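Local coordinates for protein small COPII coat GTPase SAR1 (Encephalitozoon cuniculi, PDB 6VS4) that holds guanosine-5'-diphosphate in the P-loop nucleotide-binding fold of an ADP-ribosylation factor family small GTPase, at residues Asn30-Leu35 with Gly81-Gln86; Val56-Ser61 with Gly196-Ile201; Ile110-Asp115 with Glu130-Leu135; Val142-Lys147 with Gly203-Ala208. One frame throughout, in Å; residues are numbered along the deposited sequence.

Contact 1: residues Asn30-Leu35 with Gly81-Gln86; sequences NFVKSL and GNLKAQ
Phe31 O is held by Ser34 from two groups, OG at 2.9 Å from Phe31 O and a weak backbone bond from the nitrogen, late in helix 9-33 where Val32 and Lys33 come to rest on Gly81 and Leu83. The hydroxyl arrives tilted 33° from the carbonyl plane. Across the contact the touches are few: Val32 CG1 meets Leu83 CD1 at 4.2 Å, an apolar touch of one methyl against one methyl. Val32 swings CG1 anti to its backbone nitrogen (chi1 160°), which sends that branch toward the strand. Gly81 and Asn82 form the two-residue turn, type II' by its backbone angles, of the hairpin joining strands 75-80 and 83-90; by its place in the chain this hairpin matches the interswitch of Arf-family GTPases. The bend at chi2 (130°) of Lys33 lays CD beside the turn, 3.8 Å from Gly81 N; NZ, carried on by a further bend at chi3, has a long, weak ion pair with Asp65. Leu83 is buried and also packs on Ile42 and Phe44 of strand 40-47. Asn82 ND2 is hydrogen-bonded to Phe36 O, tying the turn to the chain just after the helix.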
loop_
_atom_site.group_PDB
_atom_site.type_symbol
_atom_site.label_atom_id
_atom_site.label_comp_id
_atom_site.label_asym_id
_atom_site.label_seq_id
_atom_site.Cartn_x
_atom_site.Cartn_y
_atom_site.Cartn_z
ATOM N N ASN A 30 16.495 4.809 -8.020
ATOM C CA ASN A 30 16.344 6.020 -8.818
ATOM C C ASN A 30 17.234 7.142 -8.305
ATOM O O ASN A 30 17.880 7.840 -9.092
ATOM C CB ASN A 30 14.895 6.493 -8.767
ATOM C CG ASN A 30 14.002 5.758 -9.725
ATOM O OD1 ASN A 30 14.362 4.700 -10.238
ATOM N ND2 ASN A 30 12.823 6.318 -9.979
ATOM N N PHE A 31 17.283 7.322 -6.985
ATOM C CA PHE A 31 18.076 8.402 -6.419
ATOM C C PHE A 31 19.549 8.241 -6.764
ATOM O O PHE A 31 20.215 9.206 -7.157
ATOM C CB PHE A 31 17.876 8.442 -4.905
ATOM C CG PHE A 31 18.955 9.179 -4.168
ATOM C CD1 PHE A 31 18.857 10.545 -3.962
ATOM C CD2 PHE A 31 20.065 8.508 -3.678
ATOM C CE1 PHE A 31 19.847 11.229 -3.280
ATOM C CE2 PHE A 31 21.060 9.185 -3.002
ATOM C CZ PHE A 31 20.948 10.548 -2.800
ATOM N N VAL A 32 20.065 7.019 -6.652
ATOM C CA VAL A 32 21.478 6.784 -6.912
ATOM C C VAL A 32 21.777 6.923 -8.397
ATOM O O VAL A 32 22.762 7.558 -8.790
ATOM C CB VAL A 32 21.883 5.405 -6.367
ATOM C CG1 VAL A 32 23.168 4.921 -7.015
ATOM C CG2 VAL A 32 22.008 5.473 -4.852
ATOM N N LYS A 33 20.918 6.352 -9.242
ATOM C CA LYS A 33 21.101 6.458 -10.684
ATOM C C LYS A 33 21.114 7.914 -11.144
ATOM O O LYS A 33 21.794 8.250 -12.120
ATOM C CB LYS A 33 20.000 5.661 -11.390
ATOM C CG LYS A 33 20.070 5.642 -12.906
ATOM C CD LYS A 33 19.979 4.219 -13.447
ATOM C CE LYS A 33 18.769 3.481 -12.901
ATOM N NZ LYS A 33 18.783 2.041 -13.286
ATOM N N SER A 34 20.379 8.789 -10.456
ATOM C CA SER A 34 20.306 10.200 -10.823
ATOM C C SER A 34 21.463 11.027 -10.277
ATOM O O SER A 34 21.584 12.203 -10.635
ATOM C CB SER A 34 18.994 10.805 -10.330
ATOM O OG SER A 34 19.104 11.128 -8.959
ATOM N N LEU A 35 22.307 10.448 -9.421
ATOM C CA LEU A 35 23.404 11.201 -8.820
ATOM C C LEU A 35 24.465 11.566 -9.844
ATOM O O LEU A 35 25.086 12.629 -9.742
ATOM C CB LEU A 35 24.036 10.392 -7.686
ATOM C CG LEU A 35 23.490 10.614 -6.275
ATOM C CD1 LEU A 35 24.388 9.944 -5.256
ATOM C CD2 LEU A 35 23.358 12.102 -5.979
ATOM N N GLY A 81 23.065 3.068 -15.396
ATOM C CA GLY A 81 22.954 4.442 -15.859
ATOM C C GLY A 81 24.335 5.004 -16.146
ATOM O O GLY A 81 25.135 4.405 -16.873
ATOM N N ASN A 82 24.643 6.151 -15.544
ATOM C CA ASN A 82 25.964 6.743 -15.706
ATOM C C ASN A 82 27.013 6.149 -14.768
ATOM O O ASN A 82 28.197 6.481 -14.887
ATOM C CB ASN A 82 25.882 8.255 -15.501
ATOM C CG ASN A 82 25.373 8.974 -16.732
ATOM O OD1 ASN A 82 25.523 8.487 -17.854
ATOM N ND2 ASN A 82 24.772 10.140 -16.531
ATOM N N LEU A 83 26.615 5.285 -13.845
ATOM C CA LEU A 83 27.546 4.649 -12.924
ATOM C C LEU A 83 28.185 3.454 -13.624
ATOM O O LEU A 83 27.516 2.452 -13.895
ATOM C CB LEU A 83 26.808 4.231 -11.654
ATOM C CG LEU A 83 27.548 4.173 -10.322
ATOM C CD1 LEU A 83 26.572 3.903 -9.192
ATOM C CD2 LEU A 83 28.625 3.114 -10.348
ATOM N N LYS A 84 29.467 3.563 -13.955
ATOM C CA LYS A 84 30.205 2.421 -14.489
ATOM C C LYS A 84 30.880 1.756 -13.299
ATOM O O LYS A 84 31.947 2.180 -12.847
ATOM C CB LYS A 84 31.179 2.850 -15.584
ATOM C CG LYS A 84 30.466 3.513 -16.786
ATOM C CD LYS A 84 31.409 3.890 -17.939
ATOM C CE LYS A 84 32.279 5.100 -17.622
ATOM N NZ LYS A 84 33.310 5.359 -18.675
ATOM N N ALA A 85 30.240 0.716 -12.778
ATOM C CA ALA A 85 30.650 0.109 -11.522
ATOM C C ALA A 85 31.608 -1.034 -11.822
ATOM O O ALA A 85 31.227 -2.022 -12.459
ATOM C CB ALA A 85 29.445 -0.389 -10.725
ATOM N N GLN A 86 32.855 -0.880 -11.386
ATOM C CA GLN A 86 33.882 -1.904 -11.512
ATOM C C GLN A 86 34.147 -2.457 -10.116
ATOM O O GLN A 86 34.592 -1.720 -9.229
ATOM C CB GLN A 86 35.151 -1.317 -12.128
ATOM C CG GLN A 86 36.275 -2.315 -12.364
ATOM C CD GLN A 86 36.097 -3.100 -13.654
ATOM O OE1 GLN A 86 35.965 -2.521 -14.736
ATOM N NE2 GLN A 86 36.087 -4.425 -13.543
#

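Contact 2: residues Val56-Ser61 with Gly196-Ile201; sequences VNKLKS and GSANSI
Lys58 of helix 52-59, the helix after the P-loop of this GTPase fold, reaches across to Asn199 in the loop between strand 186-190 and helix 204-223. The tight part is hydrocarbon against amide. Lys58 CE lies 3.4 Å from Asn199 OD1 and 3.6 Å from Asn199 ND2, nearly even between the two ends of the group, and Ala198 CB adds its methyl at 4.0 Å from Lys58 CE. The lysine chain runs extended as far as CE and bends only at chi4 (70°), which turns NZ aside; NZ has a weak hydrogen bond to Ile193 O. Leu205 of helix 204-223 packs on both Lys58 and Ala198. The loose side is watery. One water donates to both Lys58 O and Asn199 OD1, 2.9 Å from the former, and so links the helix backbone to the amide. A second accepts from Lys58 NZ and from Asn199 ND2, although its approach to NZ is short enough to leave that length doubtful. The Asn199 ND2 bond to Gly196 O, an acceptor only, supports the modelled amide rotation. Asn199 O is hydrogen-bonded to Gln10 of the third subunit. Within the loop's 3-10 segment, Gly196 O takes Asn199 N and Asn199 ND2 from the same face of its plane, the ND2 bond measuring 3.2 Å with an N-H...O angle of 151°.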
loop_
_atom_site.group_PDB
_atom_site.type_symbol
_atom_site.label_atom_id
_atom_site.label_comp_id
_atom_site.label_asym_id
_atom_site.label_seq_id
_atom_site.Cartn_x
_atom_site.Cartn_y
_atom_site.Cartn_z
ATOM N N VAL A 56 26.296 -3.616 -5.013
ATOM C CA VAL A 56 26.033 -3.313 -6.414
ATOM C C VAL A 56 24.700 -3.913 -6.845
ATOM O O VAL A 56 23.944 -3.296 -7.607
ATOM C CB VAL A 56 27.208 -3.786 -7.287
ATOM C CG1 VAL A 56 26.896 -3.594 -8.753
ATOM C CG2 VAL A 56 28.469 -2.999 -6.919
ATOM N N ASN A 57 24.372 -5.104 -6.337
ATOM C CA ASN A 57 23.051 -5.669 -6.577
ATOM C C ASN A 57 21.959 -4.794 -5.980
ATOM O O ASN A 57 20.839 -4.756 -6.500
ATOM C CB ASN A 57 22.970 -7.088 -6.016
ATOM C CG ASN A 57 23.768 -8.079 -6.834
ATOM O OD1 ASN A 57 24.166 -7.785 -7.961
ATOM N ND2 ASN A 57 24.001 -9.264 -6.275
ATOM N N LYS A 58 22.267 -4.079 -4.899
ATOM C CA LYS A 58 21.288 -3.186 -4.298
ATOM C C LYS A 58 21.027 -1.967 -5.177
ATOM O O LYS A 58 19.900 -1.466 -5.216
ATOM C CB LYS A 58 21.778 -2.759 -2.912
ATOM C CG LYS A 58 20.716 -2.186 -2.002
ATOM C CD LYS A 58 21.256 -1.926 -0.601
ATOM C CE LYS A 58 20.125 -1.989 0.426
ATOM N NZ LYS A 58 19.641 -3.407 0.599
ATOM N N LEU A 59 22.038 -1.508 -5.918
ATOM C CA LEU A 59 21.914 -0.297 -6.719
ATOM C C LEU A 59 21.259 -0.550 -8.067
ATOM O O LEU A 59 20.629 0.354 -8.619
ATOM C CB LEU A 59 23.291 0.326 -6.939
ATOM C CG LEU A 59 24.082 0.696 -5.688
ATOM C CD1 LEU A 59 25.519 1.025 -6.051
ATOM C CD2 LEU A 59 23.430 1.859 -4.977
ATOM N N LYS A 60 21.389 -1.754 -8.608
ATOM C CA LYS A 60 20.989 -2.009 -9.980
ATOM C C LYS A 60 19.485 -2.243 -10.088
ATOM O O LYS A 60 18.825 -2.664 -9.134
ATOM C CB LYS A 60 21.758 -3.213 -10.532
ATOM C CG LYS A 60 21.221 -4.559 -10.088
ATOM C CD LYS A 60 22.112 -5.694 -10.558
ATOM C CE LYS A 60 21.351 -7.009 -10.565
ATOM N NZ LYS A 60 20.709 -7.254 -11.900
ATOM N N SER A 61 18.945 -1.940 -11.265
ATOM C CA SER A 61 17.576 -2.299 -11.622
ATOM C C SER A 61 17.639 -3.606 -12.401
ATOM O O SER A 61 18.200 -3.651 -13.501
ATOM C CB SER A 61 16.904 -1.202 -12.451
ATOM O OG SER A 61 16.515 -0.096 -11.655
ATOM N N GLY A 196 16.950 -3.186 5.356
ATOM C CA GLY A 196 16.000 -2.492 4.507
ATOM C C GLY A 196 16.105 -0.986 4.614
ATOM O O GLY A 196 15.874 -0.273 3.627
ATOM N N SER A 197 16.447 -0.485 5.809
ATOM C CA SER A 197 16.640 0.944 6.026
ATOM C C SER A 197 17.853 1.488 5.286
ATOM O O SER A 197 17.968 2.709 5.123
ATOM C CB SER A 197 16.780 1.236 7.520
ATOM O OG SER A 197 17.800 0.439 8.099
ATOM N N ALA A 198 18.760 0.622 4.835
ATOM C CA ALA A 198 19.881 1.087 4.028
ATOM C C ALA A 198 19.436 1.671 2.689
ATOM O O ALA A 198 20.235 2.342 2.027
ATOM C CB ALA A 198 20.878 -0.053 3.811
ATOM N N ASN A 199 18.191 1.430 2.277
ATOM C CA ASN A 199 17.627 2.021 1.067
ATOM C C ASN A 199 17.124 3.448 1.276
ATOM O O ASN A 199 16.636 4.060 0.319
ATOM C CB ASN A 199 16.486 1.151 0.530
ATOM C CG ASN A 199 16.971 -0.177 -0.020
ATOM O OD1 ASN A 199 17.603 -0.236 -1.070
ATOM N ND2 ASN A 199 16.651 -1.255 0.681
ATOM N N SER A 200 17.204 3.984 2.491
ATOM C CA SER A 200 16.747 5.345 2.747
ATOM C C SER A 200 17.658 6.352 2.063
ATOM O O SER A 200 18.874 6.352 2.285
ATOM C CB SER A 200 16.708 5.618 4.248
ATOM O OG SER A 200 16.612 7.013 4.493
ATOM N N ILE A 201 17.070 7.238 1.247
ATOM C CA ILE A 201 17.886 8.200 0.506
ATOM C C ILE A 201 18.414 9.326 1.379
ATOM O O ILE A 201 19.130 10.201 0.877
ATOM C CB ILE A 201 17.125 8.782 -0.702
ATOM C CG1 ILE A 201 15.952 9.645 -0.257
ATOM C CG2 ILE A 201 16.633 7.663 -1.608
ATOM C CD1 ILE A 201 15.244 10.265 -1.420
HETATM O O HOH W 1 17.538 -2.156 -3.698
HETATM O O HOH W 2 17.526 -4.183 -0.501
#

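Contact 3: residues Ile110-Asp115 with Glu130-Leu135; sequences IVFIVD and ETVLSL
Val132 divides its two methyls between two residues of strand 109-115: CG1 touches Ile110 CD1 at 3.8 Å, and CG2 lies 4.0 Å from Phe112 CE2. The fork is set by chi1 of 174°, with CG1 anti to the backbone nitrogen and CG2 anti to the carbonyl carbon, which gives each branch a different neighbour. Ile110 answers with an extended arm. Its CG1 branch stands beside the backbone nitrogen, and chi2 of 161° carries CD1 outward to the helix; the two side chains slide past one another in opposite directions and meet through their outer methyls. Phe112 ring atoms CE2 and CD2 lie obliquely against the valine methyl, with CD2 4.1 Å from Val132 CG2. A second aromatic, Tyr129, meets the Phe112 ring edge-to-face and flanks it from the same helix. Leu45 of strand 40-47 also packs on both Ile110 and Val132, widening the apolar patch beneath the helix. On the helix itself, Ser134 OG folds back on Thr131 O at 2.9 Å, an acceptor that also receives Leu135 N. All three residues that touch are buried, and their contact is made entirely of hydrocarbon and ring atoms. Strand 109-115, helix 122-135 and strand 141-146 follow one another in the chain, the two strands parallel neighbours in the sheet: a beta-alpha-beta crossover of the P-loop GTPase fold, with Val132 seating the helix on its first strand.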
loop_
_atom_site.group_PDB
_atom_site.type_symbol
_atom_site.label_atom_id
_atom_site.label_comp_id
_atom_site.label_asym_id
_atom_site.label_seq_id
_atom_site.Cartn_x
_atom_site.Cartn_y
_atom_site.Cartn_z
ATOM N N ILE A 110 36.084 5.964 -5.639
ATOM C CA ILE A 110 36.275 4.649 -5.049
ATOM C C ILE A 110 35.295 4.466 -3.901
ATOM O O ILE A 110 35.098 5.373 -3.084
ATOM C CB ILE A 110 37.733 4.455 -4.578
ATOM C CG1 ILE A 110 38.652 4.358 -5.798
ATOM C CG2 ILE A 110 37.850 3.228 -3.682
ATOM C CD1 ILE A 110 40.097 4.609 -5.506
ATOM N N VAL A 111 34.668 3.296 -3.859
ATOM C CA VAL A 111 33.905 2.837 -2.709
ATOM C C VAL A 111 34.671 1.662 -2.111
ATOM O O VAL A 111 34.760 0.588 -2.719
ATOM C CB VAL A 111 32.473 2.452 -3.103
ATOM C CG1 VAL A 111 31.688 1.959 -1.904
ATOM C CG2 VAL A 111 31.791 3.642 -3.726
ATOM N N PHE A 112 35.242 1.870 -0.930
ATOM C CA PHE A 112 36.014 0.850 -0.237
ATOM C C PHE A 112 35.180 0.310 0.919
ATOM O O PHE A 112 34.740 1.081 1.781
ATOM C CB PHE A 112 37.340 1.418 0.271
ATOM C CG PHE A 112 38.296 0.368 0.758
ATOM C CD1 PHE A 112 38.240 -0.090 2.064
ATOM C CD2 PHE A 112 39.251 -0.166 -0.090
ATOM C CE1 PHE A 112 39.127 -1.064 2.515
ATOM C CE2 PHE A 112 40.139 -1.142 0.355
ATOM C CZ PHE A 112 40.076 -1.589 1.658
ATOM N N ILE A 113 34.958 -1.005 0.931
ATOM C CA ILE A 113 34.043 -1.651 1.866
ATOM C C ILE A 113 34.825 -2.556 2.810
ATOM O O ILE A 113 35.663 -3.352 2.366
ATOM C CB ILE A 113 32.963 -2.444 1.116
ATOM C CG1 ILE A 113 32.238 -1.520 0.133
ATOM C CG2 ILE A 113 31.985 -3.042 2.097
ATOM C CD1 ILE A 113 31.055 -2.166 -0.576
ATOM N N VAL A 114 34.526 -2.459 4.108
ATOM C CA VAL A 114 35.176 -3.253 5.145
ATOM C C VAL A 114 34.116 -4.003 5.944
ATOM O O VAL A 114 33.097 -3.425 6.336
ATOM C CB VAL A 114 36.026 -2.370 6.084
ATOM C CG1 VAL A 114 36.635 -3.204 7.226
ATOM C CG2 VAL A 114 37.101 -1.638 5.312
ATOM N N ASP A 115 34.374 -5.285 6.208
ATOM C CA ASP A 115 33.558 -6.076 7.129
ATOM C C ASP A 115 34.088 -5.847 8.545
ATOM O O ASP A 115 35.141 -6.374 8.915
ATOM C CB ASP A 115 33.607 -7.554 6.741
ATOM C CG ASP A 115 32.745 -8.448 7.642
ATOM O OD1 ASP A 115 32.276 -7.990 8.708
ATOM O OD2 ASP A 115 32.550 -9.632 7.284
ATOM N N GLU A 130 46.035 0.072 1.805
ATOM C CA GLU A 130 47.305 0.672 1.415
ATOM C C GLU A 130 47.553 0.500 -0.077
ATOM O O GLU A 130 48.055 1.416 -0.739
ATOM C CB GLU A 130 48.449 0.061 2.231
ATOM N N THR A 131 47.195 -0.664 -0.626
ATOM C CA THR A 131 47.334 -0.876 -2.062
ATOM C C THR A 131 46.545 0.165 -2.851
ATOM O O THR A 131 47.061 0.750 -3.811
ATOM C CB THR A 131 46.857 -2.282 -2.434
ATOM O OG1 THR A 131 47.620 -3.265 -1.733
ATOM C CG2 THR A 131 47.004 -2.515 -3.918
ATOM N N VAL A 132 45.303 0.434 -2.433
ATOM C CA VAL A 132 44.448 1.380 -3.150
ATOM C C VAL A 132 45.057 2.777 -3.136
ATOM O O VAL A 132 45.148 3.440 -4.176
ATOM C CB VAL A 132 43.027 1.384 -2.554
ATOM C CG1 VAL A 132 42.188 2.477 -3.197
ATOM C CG2 VAL A 132 42.368 0.024 -2.729
ATOM N N LEU A 133 45.470 3.254 -1.956
ATOM C CA LEU A 133 45.979 4.621 -1.854
ATOM C C LEU A 133 47.268 4.829 -2.643
ATOM O O LEU A 133 47.595 5.974 -2.979
ATOM C CB LEU A 133 46.195 4.996 -0.389
ATOM C CG LEU A 133 44.954 5.302 0.452
ATOM C CD1 LEU A 133 45.360 5.929 1.775
ATOM C CD2 LEU A 133 44.012 6.225 -0.295
ATOM N N SER A 134 48.009 3.762 -2.947
ATOM C CA SER A 134 49.224 3.894 -3.741
ATOM C C SER A 134 48.973 3.860 -5.245
ATOM O O SER A 134 49.812 4.355 -6.009
ATOM C CB SER A 134 50.220 2.792 -3.368
ATOM O OG SER A 134 49.834 1.549 -3.924
ATOM N N LEU A 135 47.851 3.295 -5.693
ATOM C CA LEU A 135 47.533 3.258 -7.117
ATOM C C LEU A 135 46.668 4.429 -7.566
ATOM O O LEU A 135 46.751 4.842 -8.729
ATOM C CB LEU A 135 46.831 1.944 -7.471
ATOM C CG LEU A 135 47.655 0.666 -7.304
ATOM C CD1 LEU A 135 46.837 -0.547 -7.706
ATOM C CD2 LEU A 135 48.942 0.738 -8.108
#

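Contact 4: residues Val142-Lys147 with Gly203-Ala208; sequences VVLMNK and GPLARA. With GDP (guanosine-5'-diphosphate), chain D.
The guanine of guanosine-5'-diphosphate has the Lys147 hydrocarbon chain over one face, CG 3.5 Å from GDP C6, while Asn146 comes to the N7 and O6 edge from above the ring plane, with ND2 2.9 Å from GDP N7. Another flat group, the Arg207 guanidinium, has Pro204 CA over one face. Behind the nucleotide, strand 141-146 and helix 204-223 run nearly antiparallel, the short axes 9.8 Å apart at an angle of 165°. Leu144 spreads its two methyls along one face of the helix: CD1 touches Leu205 CD1 at 3.7 Å, the two side chains crossing at about a right angle, and CD2 rests on Ala208 CB. Val142 CG2 reaches the same methyl, 3.7 Å from Ala208 CB. Extended beyond CG, Lys147 brings NZ to 3.2 Å from GDP O4', where the salt bridge to Asp115 and a bond to Asn49 O also hold it. Asn146, Lys147 and Asp149, whose OD1 is bonded to the nucleotide, match the NKxD motif of small GTPases. A buried apolar seam thus lies beside a polar strand end, and the anionic partner of NZ is consistent with a charged lysine.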
loop_
_atom_site.group_PDB
_atom_site.type_symbol
_atom_site.label_atom_id
_atom_site.label_comp_id
_atom_site.label_asym_id
_atom_site.label_seq_id
_atom_site.Cartn_x
_atom_site.Cartn_y
_atom_site.Cartn_z
ATOM N N VAL A 142 35.371 6.930 -0.532
ATOM C CA VAL A 142 34.371 6.765 0.512
ATOM C C VAL A 142 34.523 5.363 1.086
ATOM O O VAL A 142 34.661 4.385 0.340
ATOM C CB VAL A 142 32.945 7.040 -0.011
ATOM C CG1 VAL A 142 32.498 6.009 -1.026
ATOM C CG2 VAL A 142 31.978 7.095 1.143
ATOM N N VAL A 143 34.576 5.272 2.412
ATOM C CA VAL A 143 34.775 4.010 3.111
ATOM C C VAL A 143 33.471 3.612 3.789
ATOM O O VAL A 143 32.902 4.384 4.572
ATOM C CB VAL A 143 35.921 4.102 4.129
ATOM C CG1 VAL A 143 36.023 2.807 4.908
ATOM C CG2 VAL A 143 37.213 4.381 3.411
ATOM N N LEU A 144 32.999 2.409 3.485
ATOM C CA LEU A 144 31.821 1.843 4.121
ATOM C C LEU A 144 32.277 0.812 5.142
ATOM O O LEU A 144 32.773 -0.256 4.778
ATOM C CB LEU A 144 30.884 1.225 3.085
ATOM C CG LEU A 144 30.383 2.182 1.987
ATOM C CD1 LEU A 144 29.404 1.497 1.031
ATOM C CD2 LEU A 144 29.765 3.406 2.607
ATOM N N MET A 145 32.151 1.146 6.417
ATOM C CA MET A 145 32.302 0.144 7.469
ATOM C C MET A 145 30.986 -0.624 7.519
ATOM O O MET A 145 29.972 -0.119 8.008
ATOM C CB MET A 145 32.652 0.800 8.800
ATOM C CG MET A 145 33.997 1.530 8.804
ATOM S SD MET A 145 35.437 0.437 8.833
ATOM C CE MET A 145 36.782 1.616 8.872
ATOM N N ASN A 146 30.988 -1.832 6.971
ATOM C CA ASN A 146 29.773 -2.592 6.726
ATOM C C ASN A 146 29.586 -3.671 7.788
ATOM O O ASN A 146 30.511 -4.014 8.526
ATOM C CB ASN A 146 29.813 -3.225 5.329
ATOM C CG ASN A 146 28.472 -3.797 4.903
ATOM O OD1 ASN A 146 27.420 -3.262 5.244
ATOM N ND2 ASN A 146 28.505 -4.895 4.153
ATOM N N LYS A 147 28.359 -4.201 7.848
ATOM C CA LYS A 147 27.969 -5.287 8.750
ATOM C C LYS A 147 27.985 -4.860 10.218
ATOM O O LYS A 147 28.232 -5.681 11.104
ATOM C CB LYS A 147 28.845 -6.528 8.552
ATOM C CG LYS A 147 28.950 -6.982 7.105
ATOM C CD LYS A 147 29.288 -8.451 7.035
ATOM C CE LYS A 147 29.603 -8.887 5.629
ATOM N NZ LYS A 147 30.126 -10.271 5.640
ATOM N N GLY A 203 19.704 8.037 4.469
ATOM C CA GLY A 203 20.499 7.204 5.340
ATOM C C GLY A 203 21.971 7.262 4.988
ATOM O O GLY A 203 22.388 7.793 3.940
ATOM N N PRO A 204 22.796 6.709 5.878
ATOM C CA PRO A 204 24.253 6.782 5.670
ATOM C C PRO A 204 24.719 6.240 4.330
ATOM O O PRO A 204 25.589 6.850 3.696
ATOM C CB PRO A 204 24.814 5.974 6.852
ATOM C CG PRO A 204 23.669 5.165 7.368
ATOM C CD PRO A 204 22.459 6.020 7.134
ATOM N N LEU A 205 24.180 5.106 3.883
ATOM C CA LEU A 205 24.598 4.556 2.597
ATOM C C LEU A 205 24.354 5.553 1.472
ATOM O O LEU A 205 25.245 5.805 0.647
ATOM C CB LEU A 205 23.870 3.239 2.330
ATOM C CG LEU A 205 24.298 2.484 1.078
ATOM C CD1 LEU A 205 25.795 2.123 1.143
ATOM C CD2 LEU A 205 23.428 1.244 0.873
ATOM N N ALA A 206 23.158 6.159 1.439
ATOM C CA ALA A 206 22.855 7.144 0.400
ATOM C C ALA A 206 23.663 8.425 0.589
ATOM O O ALA A 206 24.108 9.032 -0.393
ATOM C CB ALA A 206 21.361 7.465 0.388
ATOM N N ARG A 207 23.889 8.843 1.841
ATOM C CA ARG A 207 24.707 10.035 2.052
ATOM C C ARG A 207 26.154 9.800 1.636
ATOM O O ARG A 207 26.837 10.744 1.215
ATOM C CB ARG A 207 24.647 10.487 3.509
ATOM C CG ARG A 207 23.318 11.112 3.905
ATOM C CD ARG A 207 23.401 11.779 5.266
ATOM N NE ARG A 207 24.374 11.124 6.137
ATOM C CZ ARG A 207 24.062 10.266 7.102
ATOM N NH1 ARG A 207 22.796 9.951 7.328
ATOM N NH2 ARG A 207 25.020 9.729 7.844
ATOM N N ALA A 208 26.626 8.550 1.718
ATOM C CA ALA A 208 27.976 8.242 1.256
ATOM C C ALA A 208 28.103 8.478 -0.243
ATOM O O ALA A 208 29.098 9.044 -0.707
ATOM C CB ALA A 208 28.346 6.804 1.618
HETATM P PB GDP D . 31.955 -9.720 -1.817
HETATM O O1B GDP D . 33.004 -10.847 -1.803
HETATM O O2B GDP D . 31.350 -9.518 -3.175
HETATM O O3B GDP D . 32.598 -8.464 -1.225
HETATM O O3A GDP D . 30.822 -10.125 -0.779
HETATM P PA GDP D . 29.252 -10.324 -0.882
HETATM O O1A GDP D . 29.021 -11.631 -1.625
HETATM O O2A GDP D . 28.587 -9.127 -1.436
HETATM O "O5'" GDP D . 28.791 -10.584 0.624
HETATM C "C5'" GDP D . 29.198 -11.723 1.410
HETATM C "C4'" GDP D . 28.141 -12.017 2.446
HETATM O "O4'" GDP D . 28.034 -10.899 3.357
HETATM C "C3'" GDP D . 26.733 -12.277 1.898
HETATM O "O3'" GDP D . 26.154 -13.443 2.472
HETATM C "C2'" GDP D . 25.962 -11.012 2.289
HETATM O "O2'" GDP D . 24.590 -11.300 2.528
HETATM C "C1'" GDP D . 26.665 -10.641 3.589
HETATM N N9 GDP D . 26.513 -9.231 3.981
HETATM C C8 GDP D . 26.752 -8.112 3.225
HETATM N N7 GDP D . 26.503 -6.994 3.867
HETATM C C5 GDP D . 26.067 -7.404 5.117
HETATM C C6 GDP D . 25.604 -6.657 6.254
HETATM O O6 GDP D . 25.550 -5.435 6.372
HETATM N N1 GDP D . 25.223 -7.477 7.296
HETATM C C2 GDP D . 25.292 -8.844 7.288
HETATM N N2 GDP D . 24.891 -9.477 8.393
HETATM N N3 GDP D . 25.726 -9.550 6.248
HETATM C C4 GDP D . 26.078 -8.778 5.203
#

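How the contacts relate
Along the chain contact 1 closes before contacts 3 and 4, which follow in series, while contact 2 spans from helix 52-59 to the loop before helix 204-223, crossing contacts 1 and 4 and enclosing contact 3. Contacts 1, 3 and 4 reach one mixed sheet; strands 109-115 and 141-146 are neighbours in it, so contacts 3 and 4, about 14 Å apart between centres, are joined through the sheet. Centres of contacts 1 and 2 lie about 12 Å apart, those of 2 and 4 about 11 Å; both pairs touch. Contact 3 lies about 21 Å from contact 2 between centres, across the chain's centre. Strand 141-146 of that sheet leads directly into the nucleotide pocket.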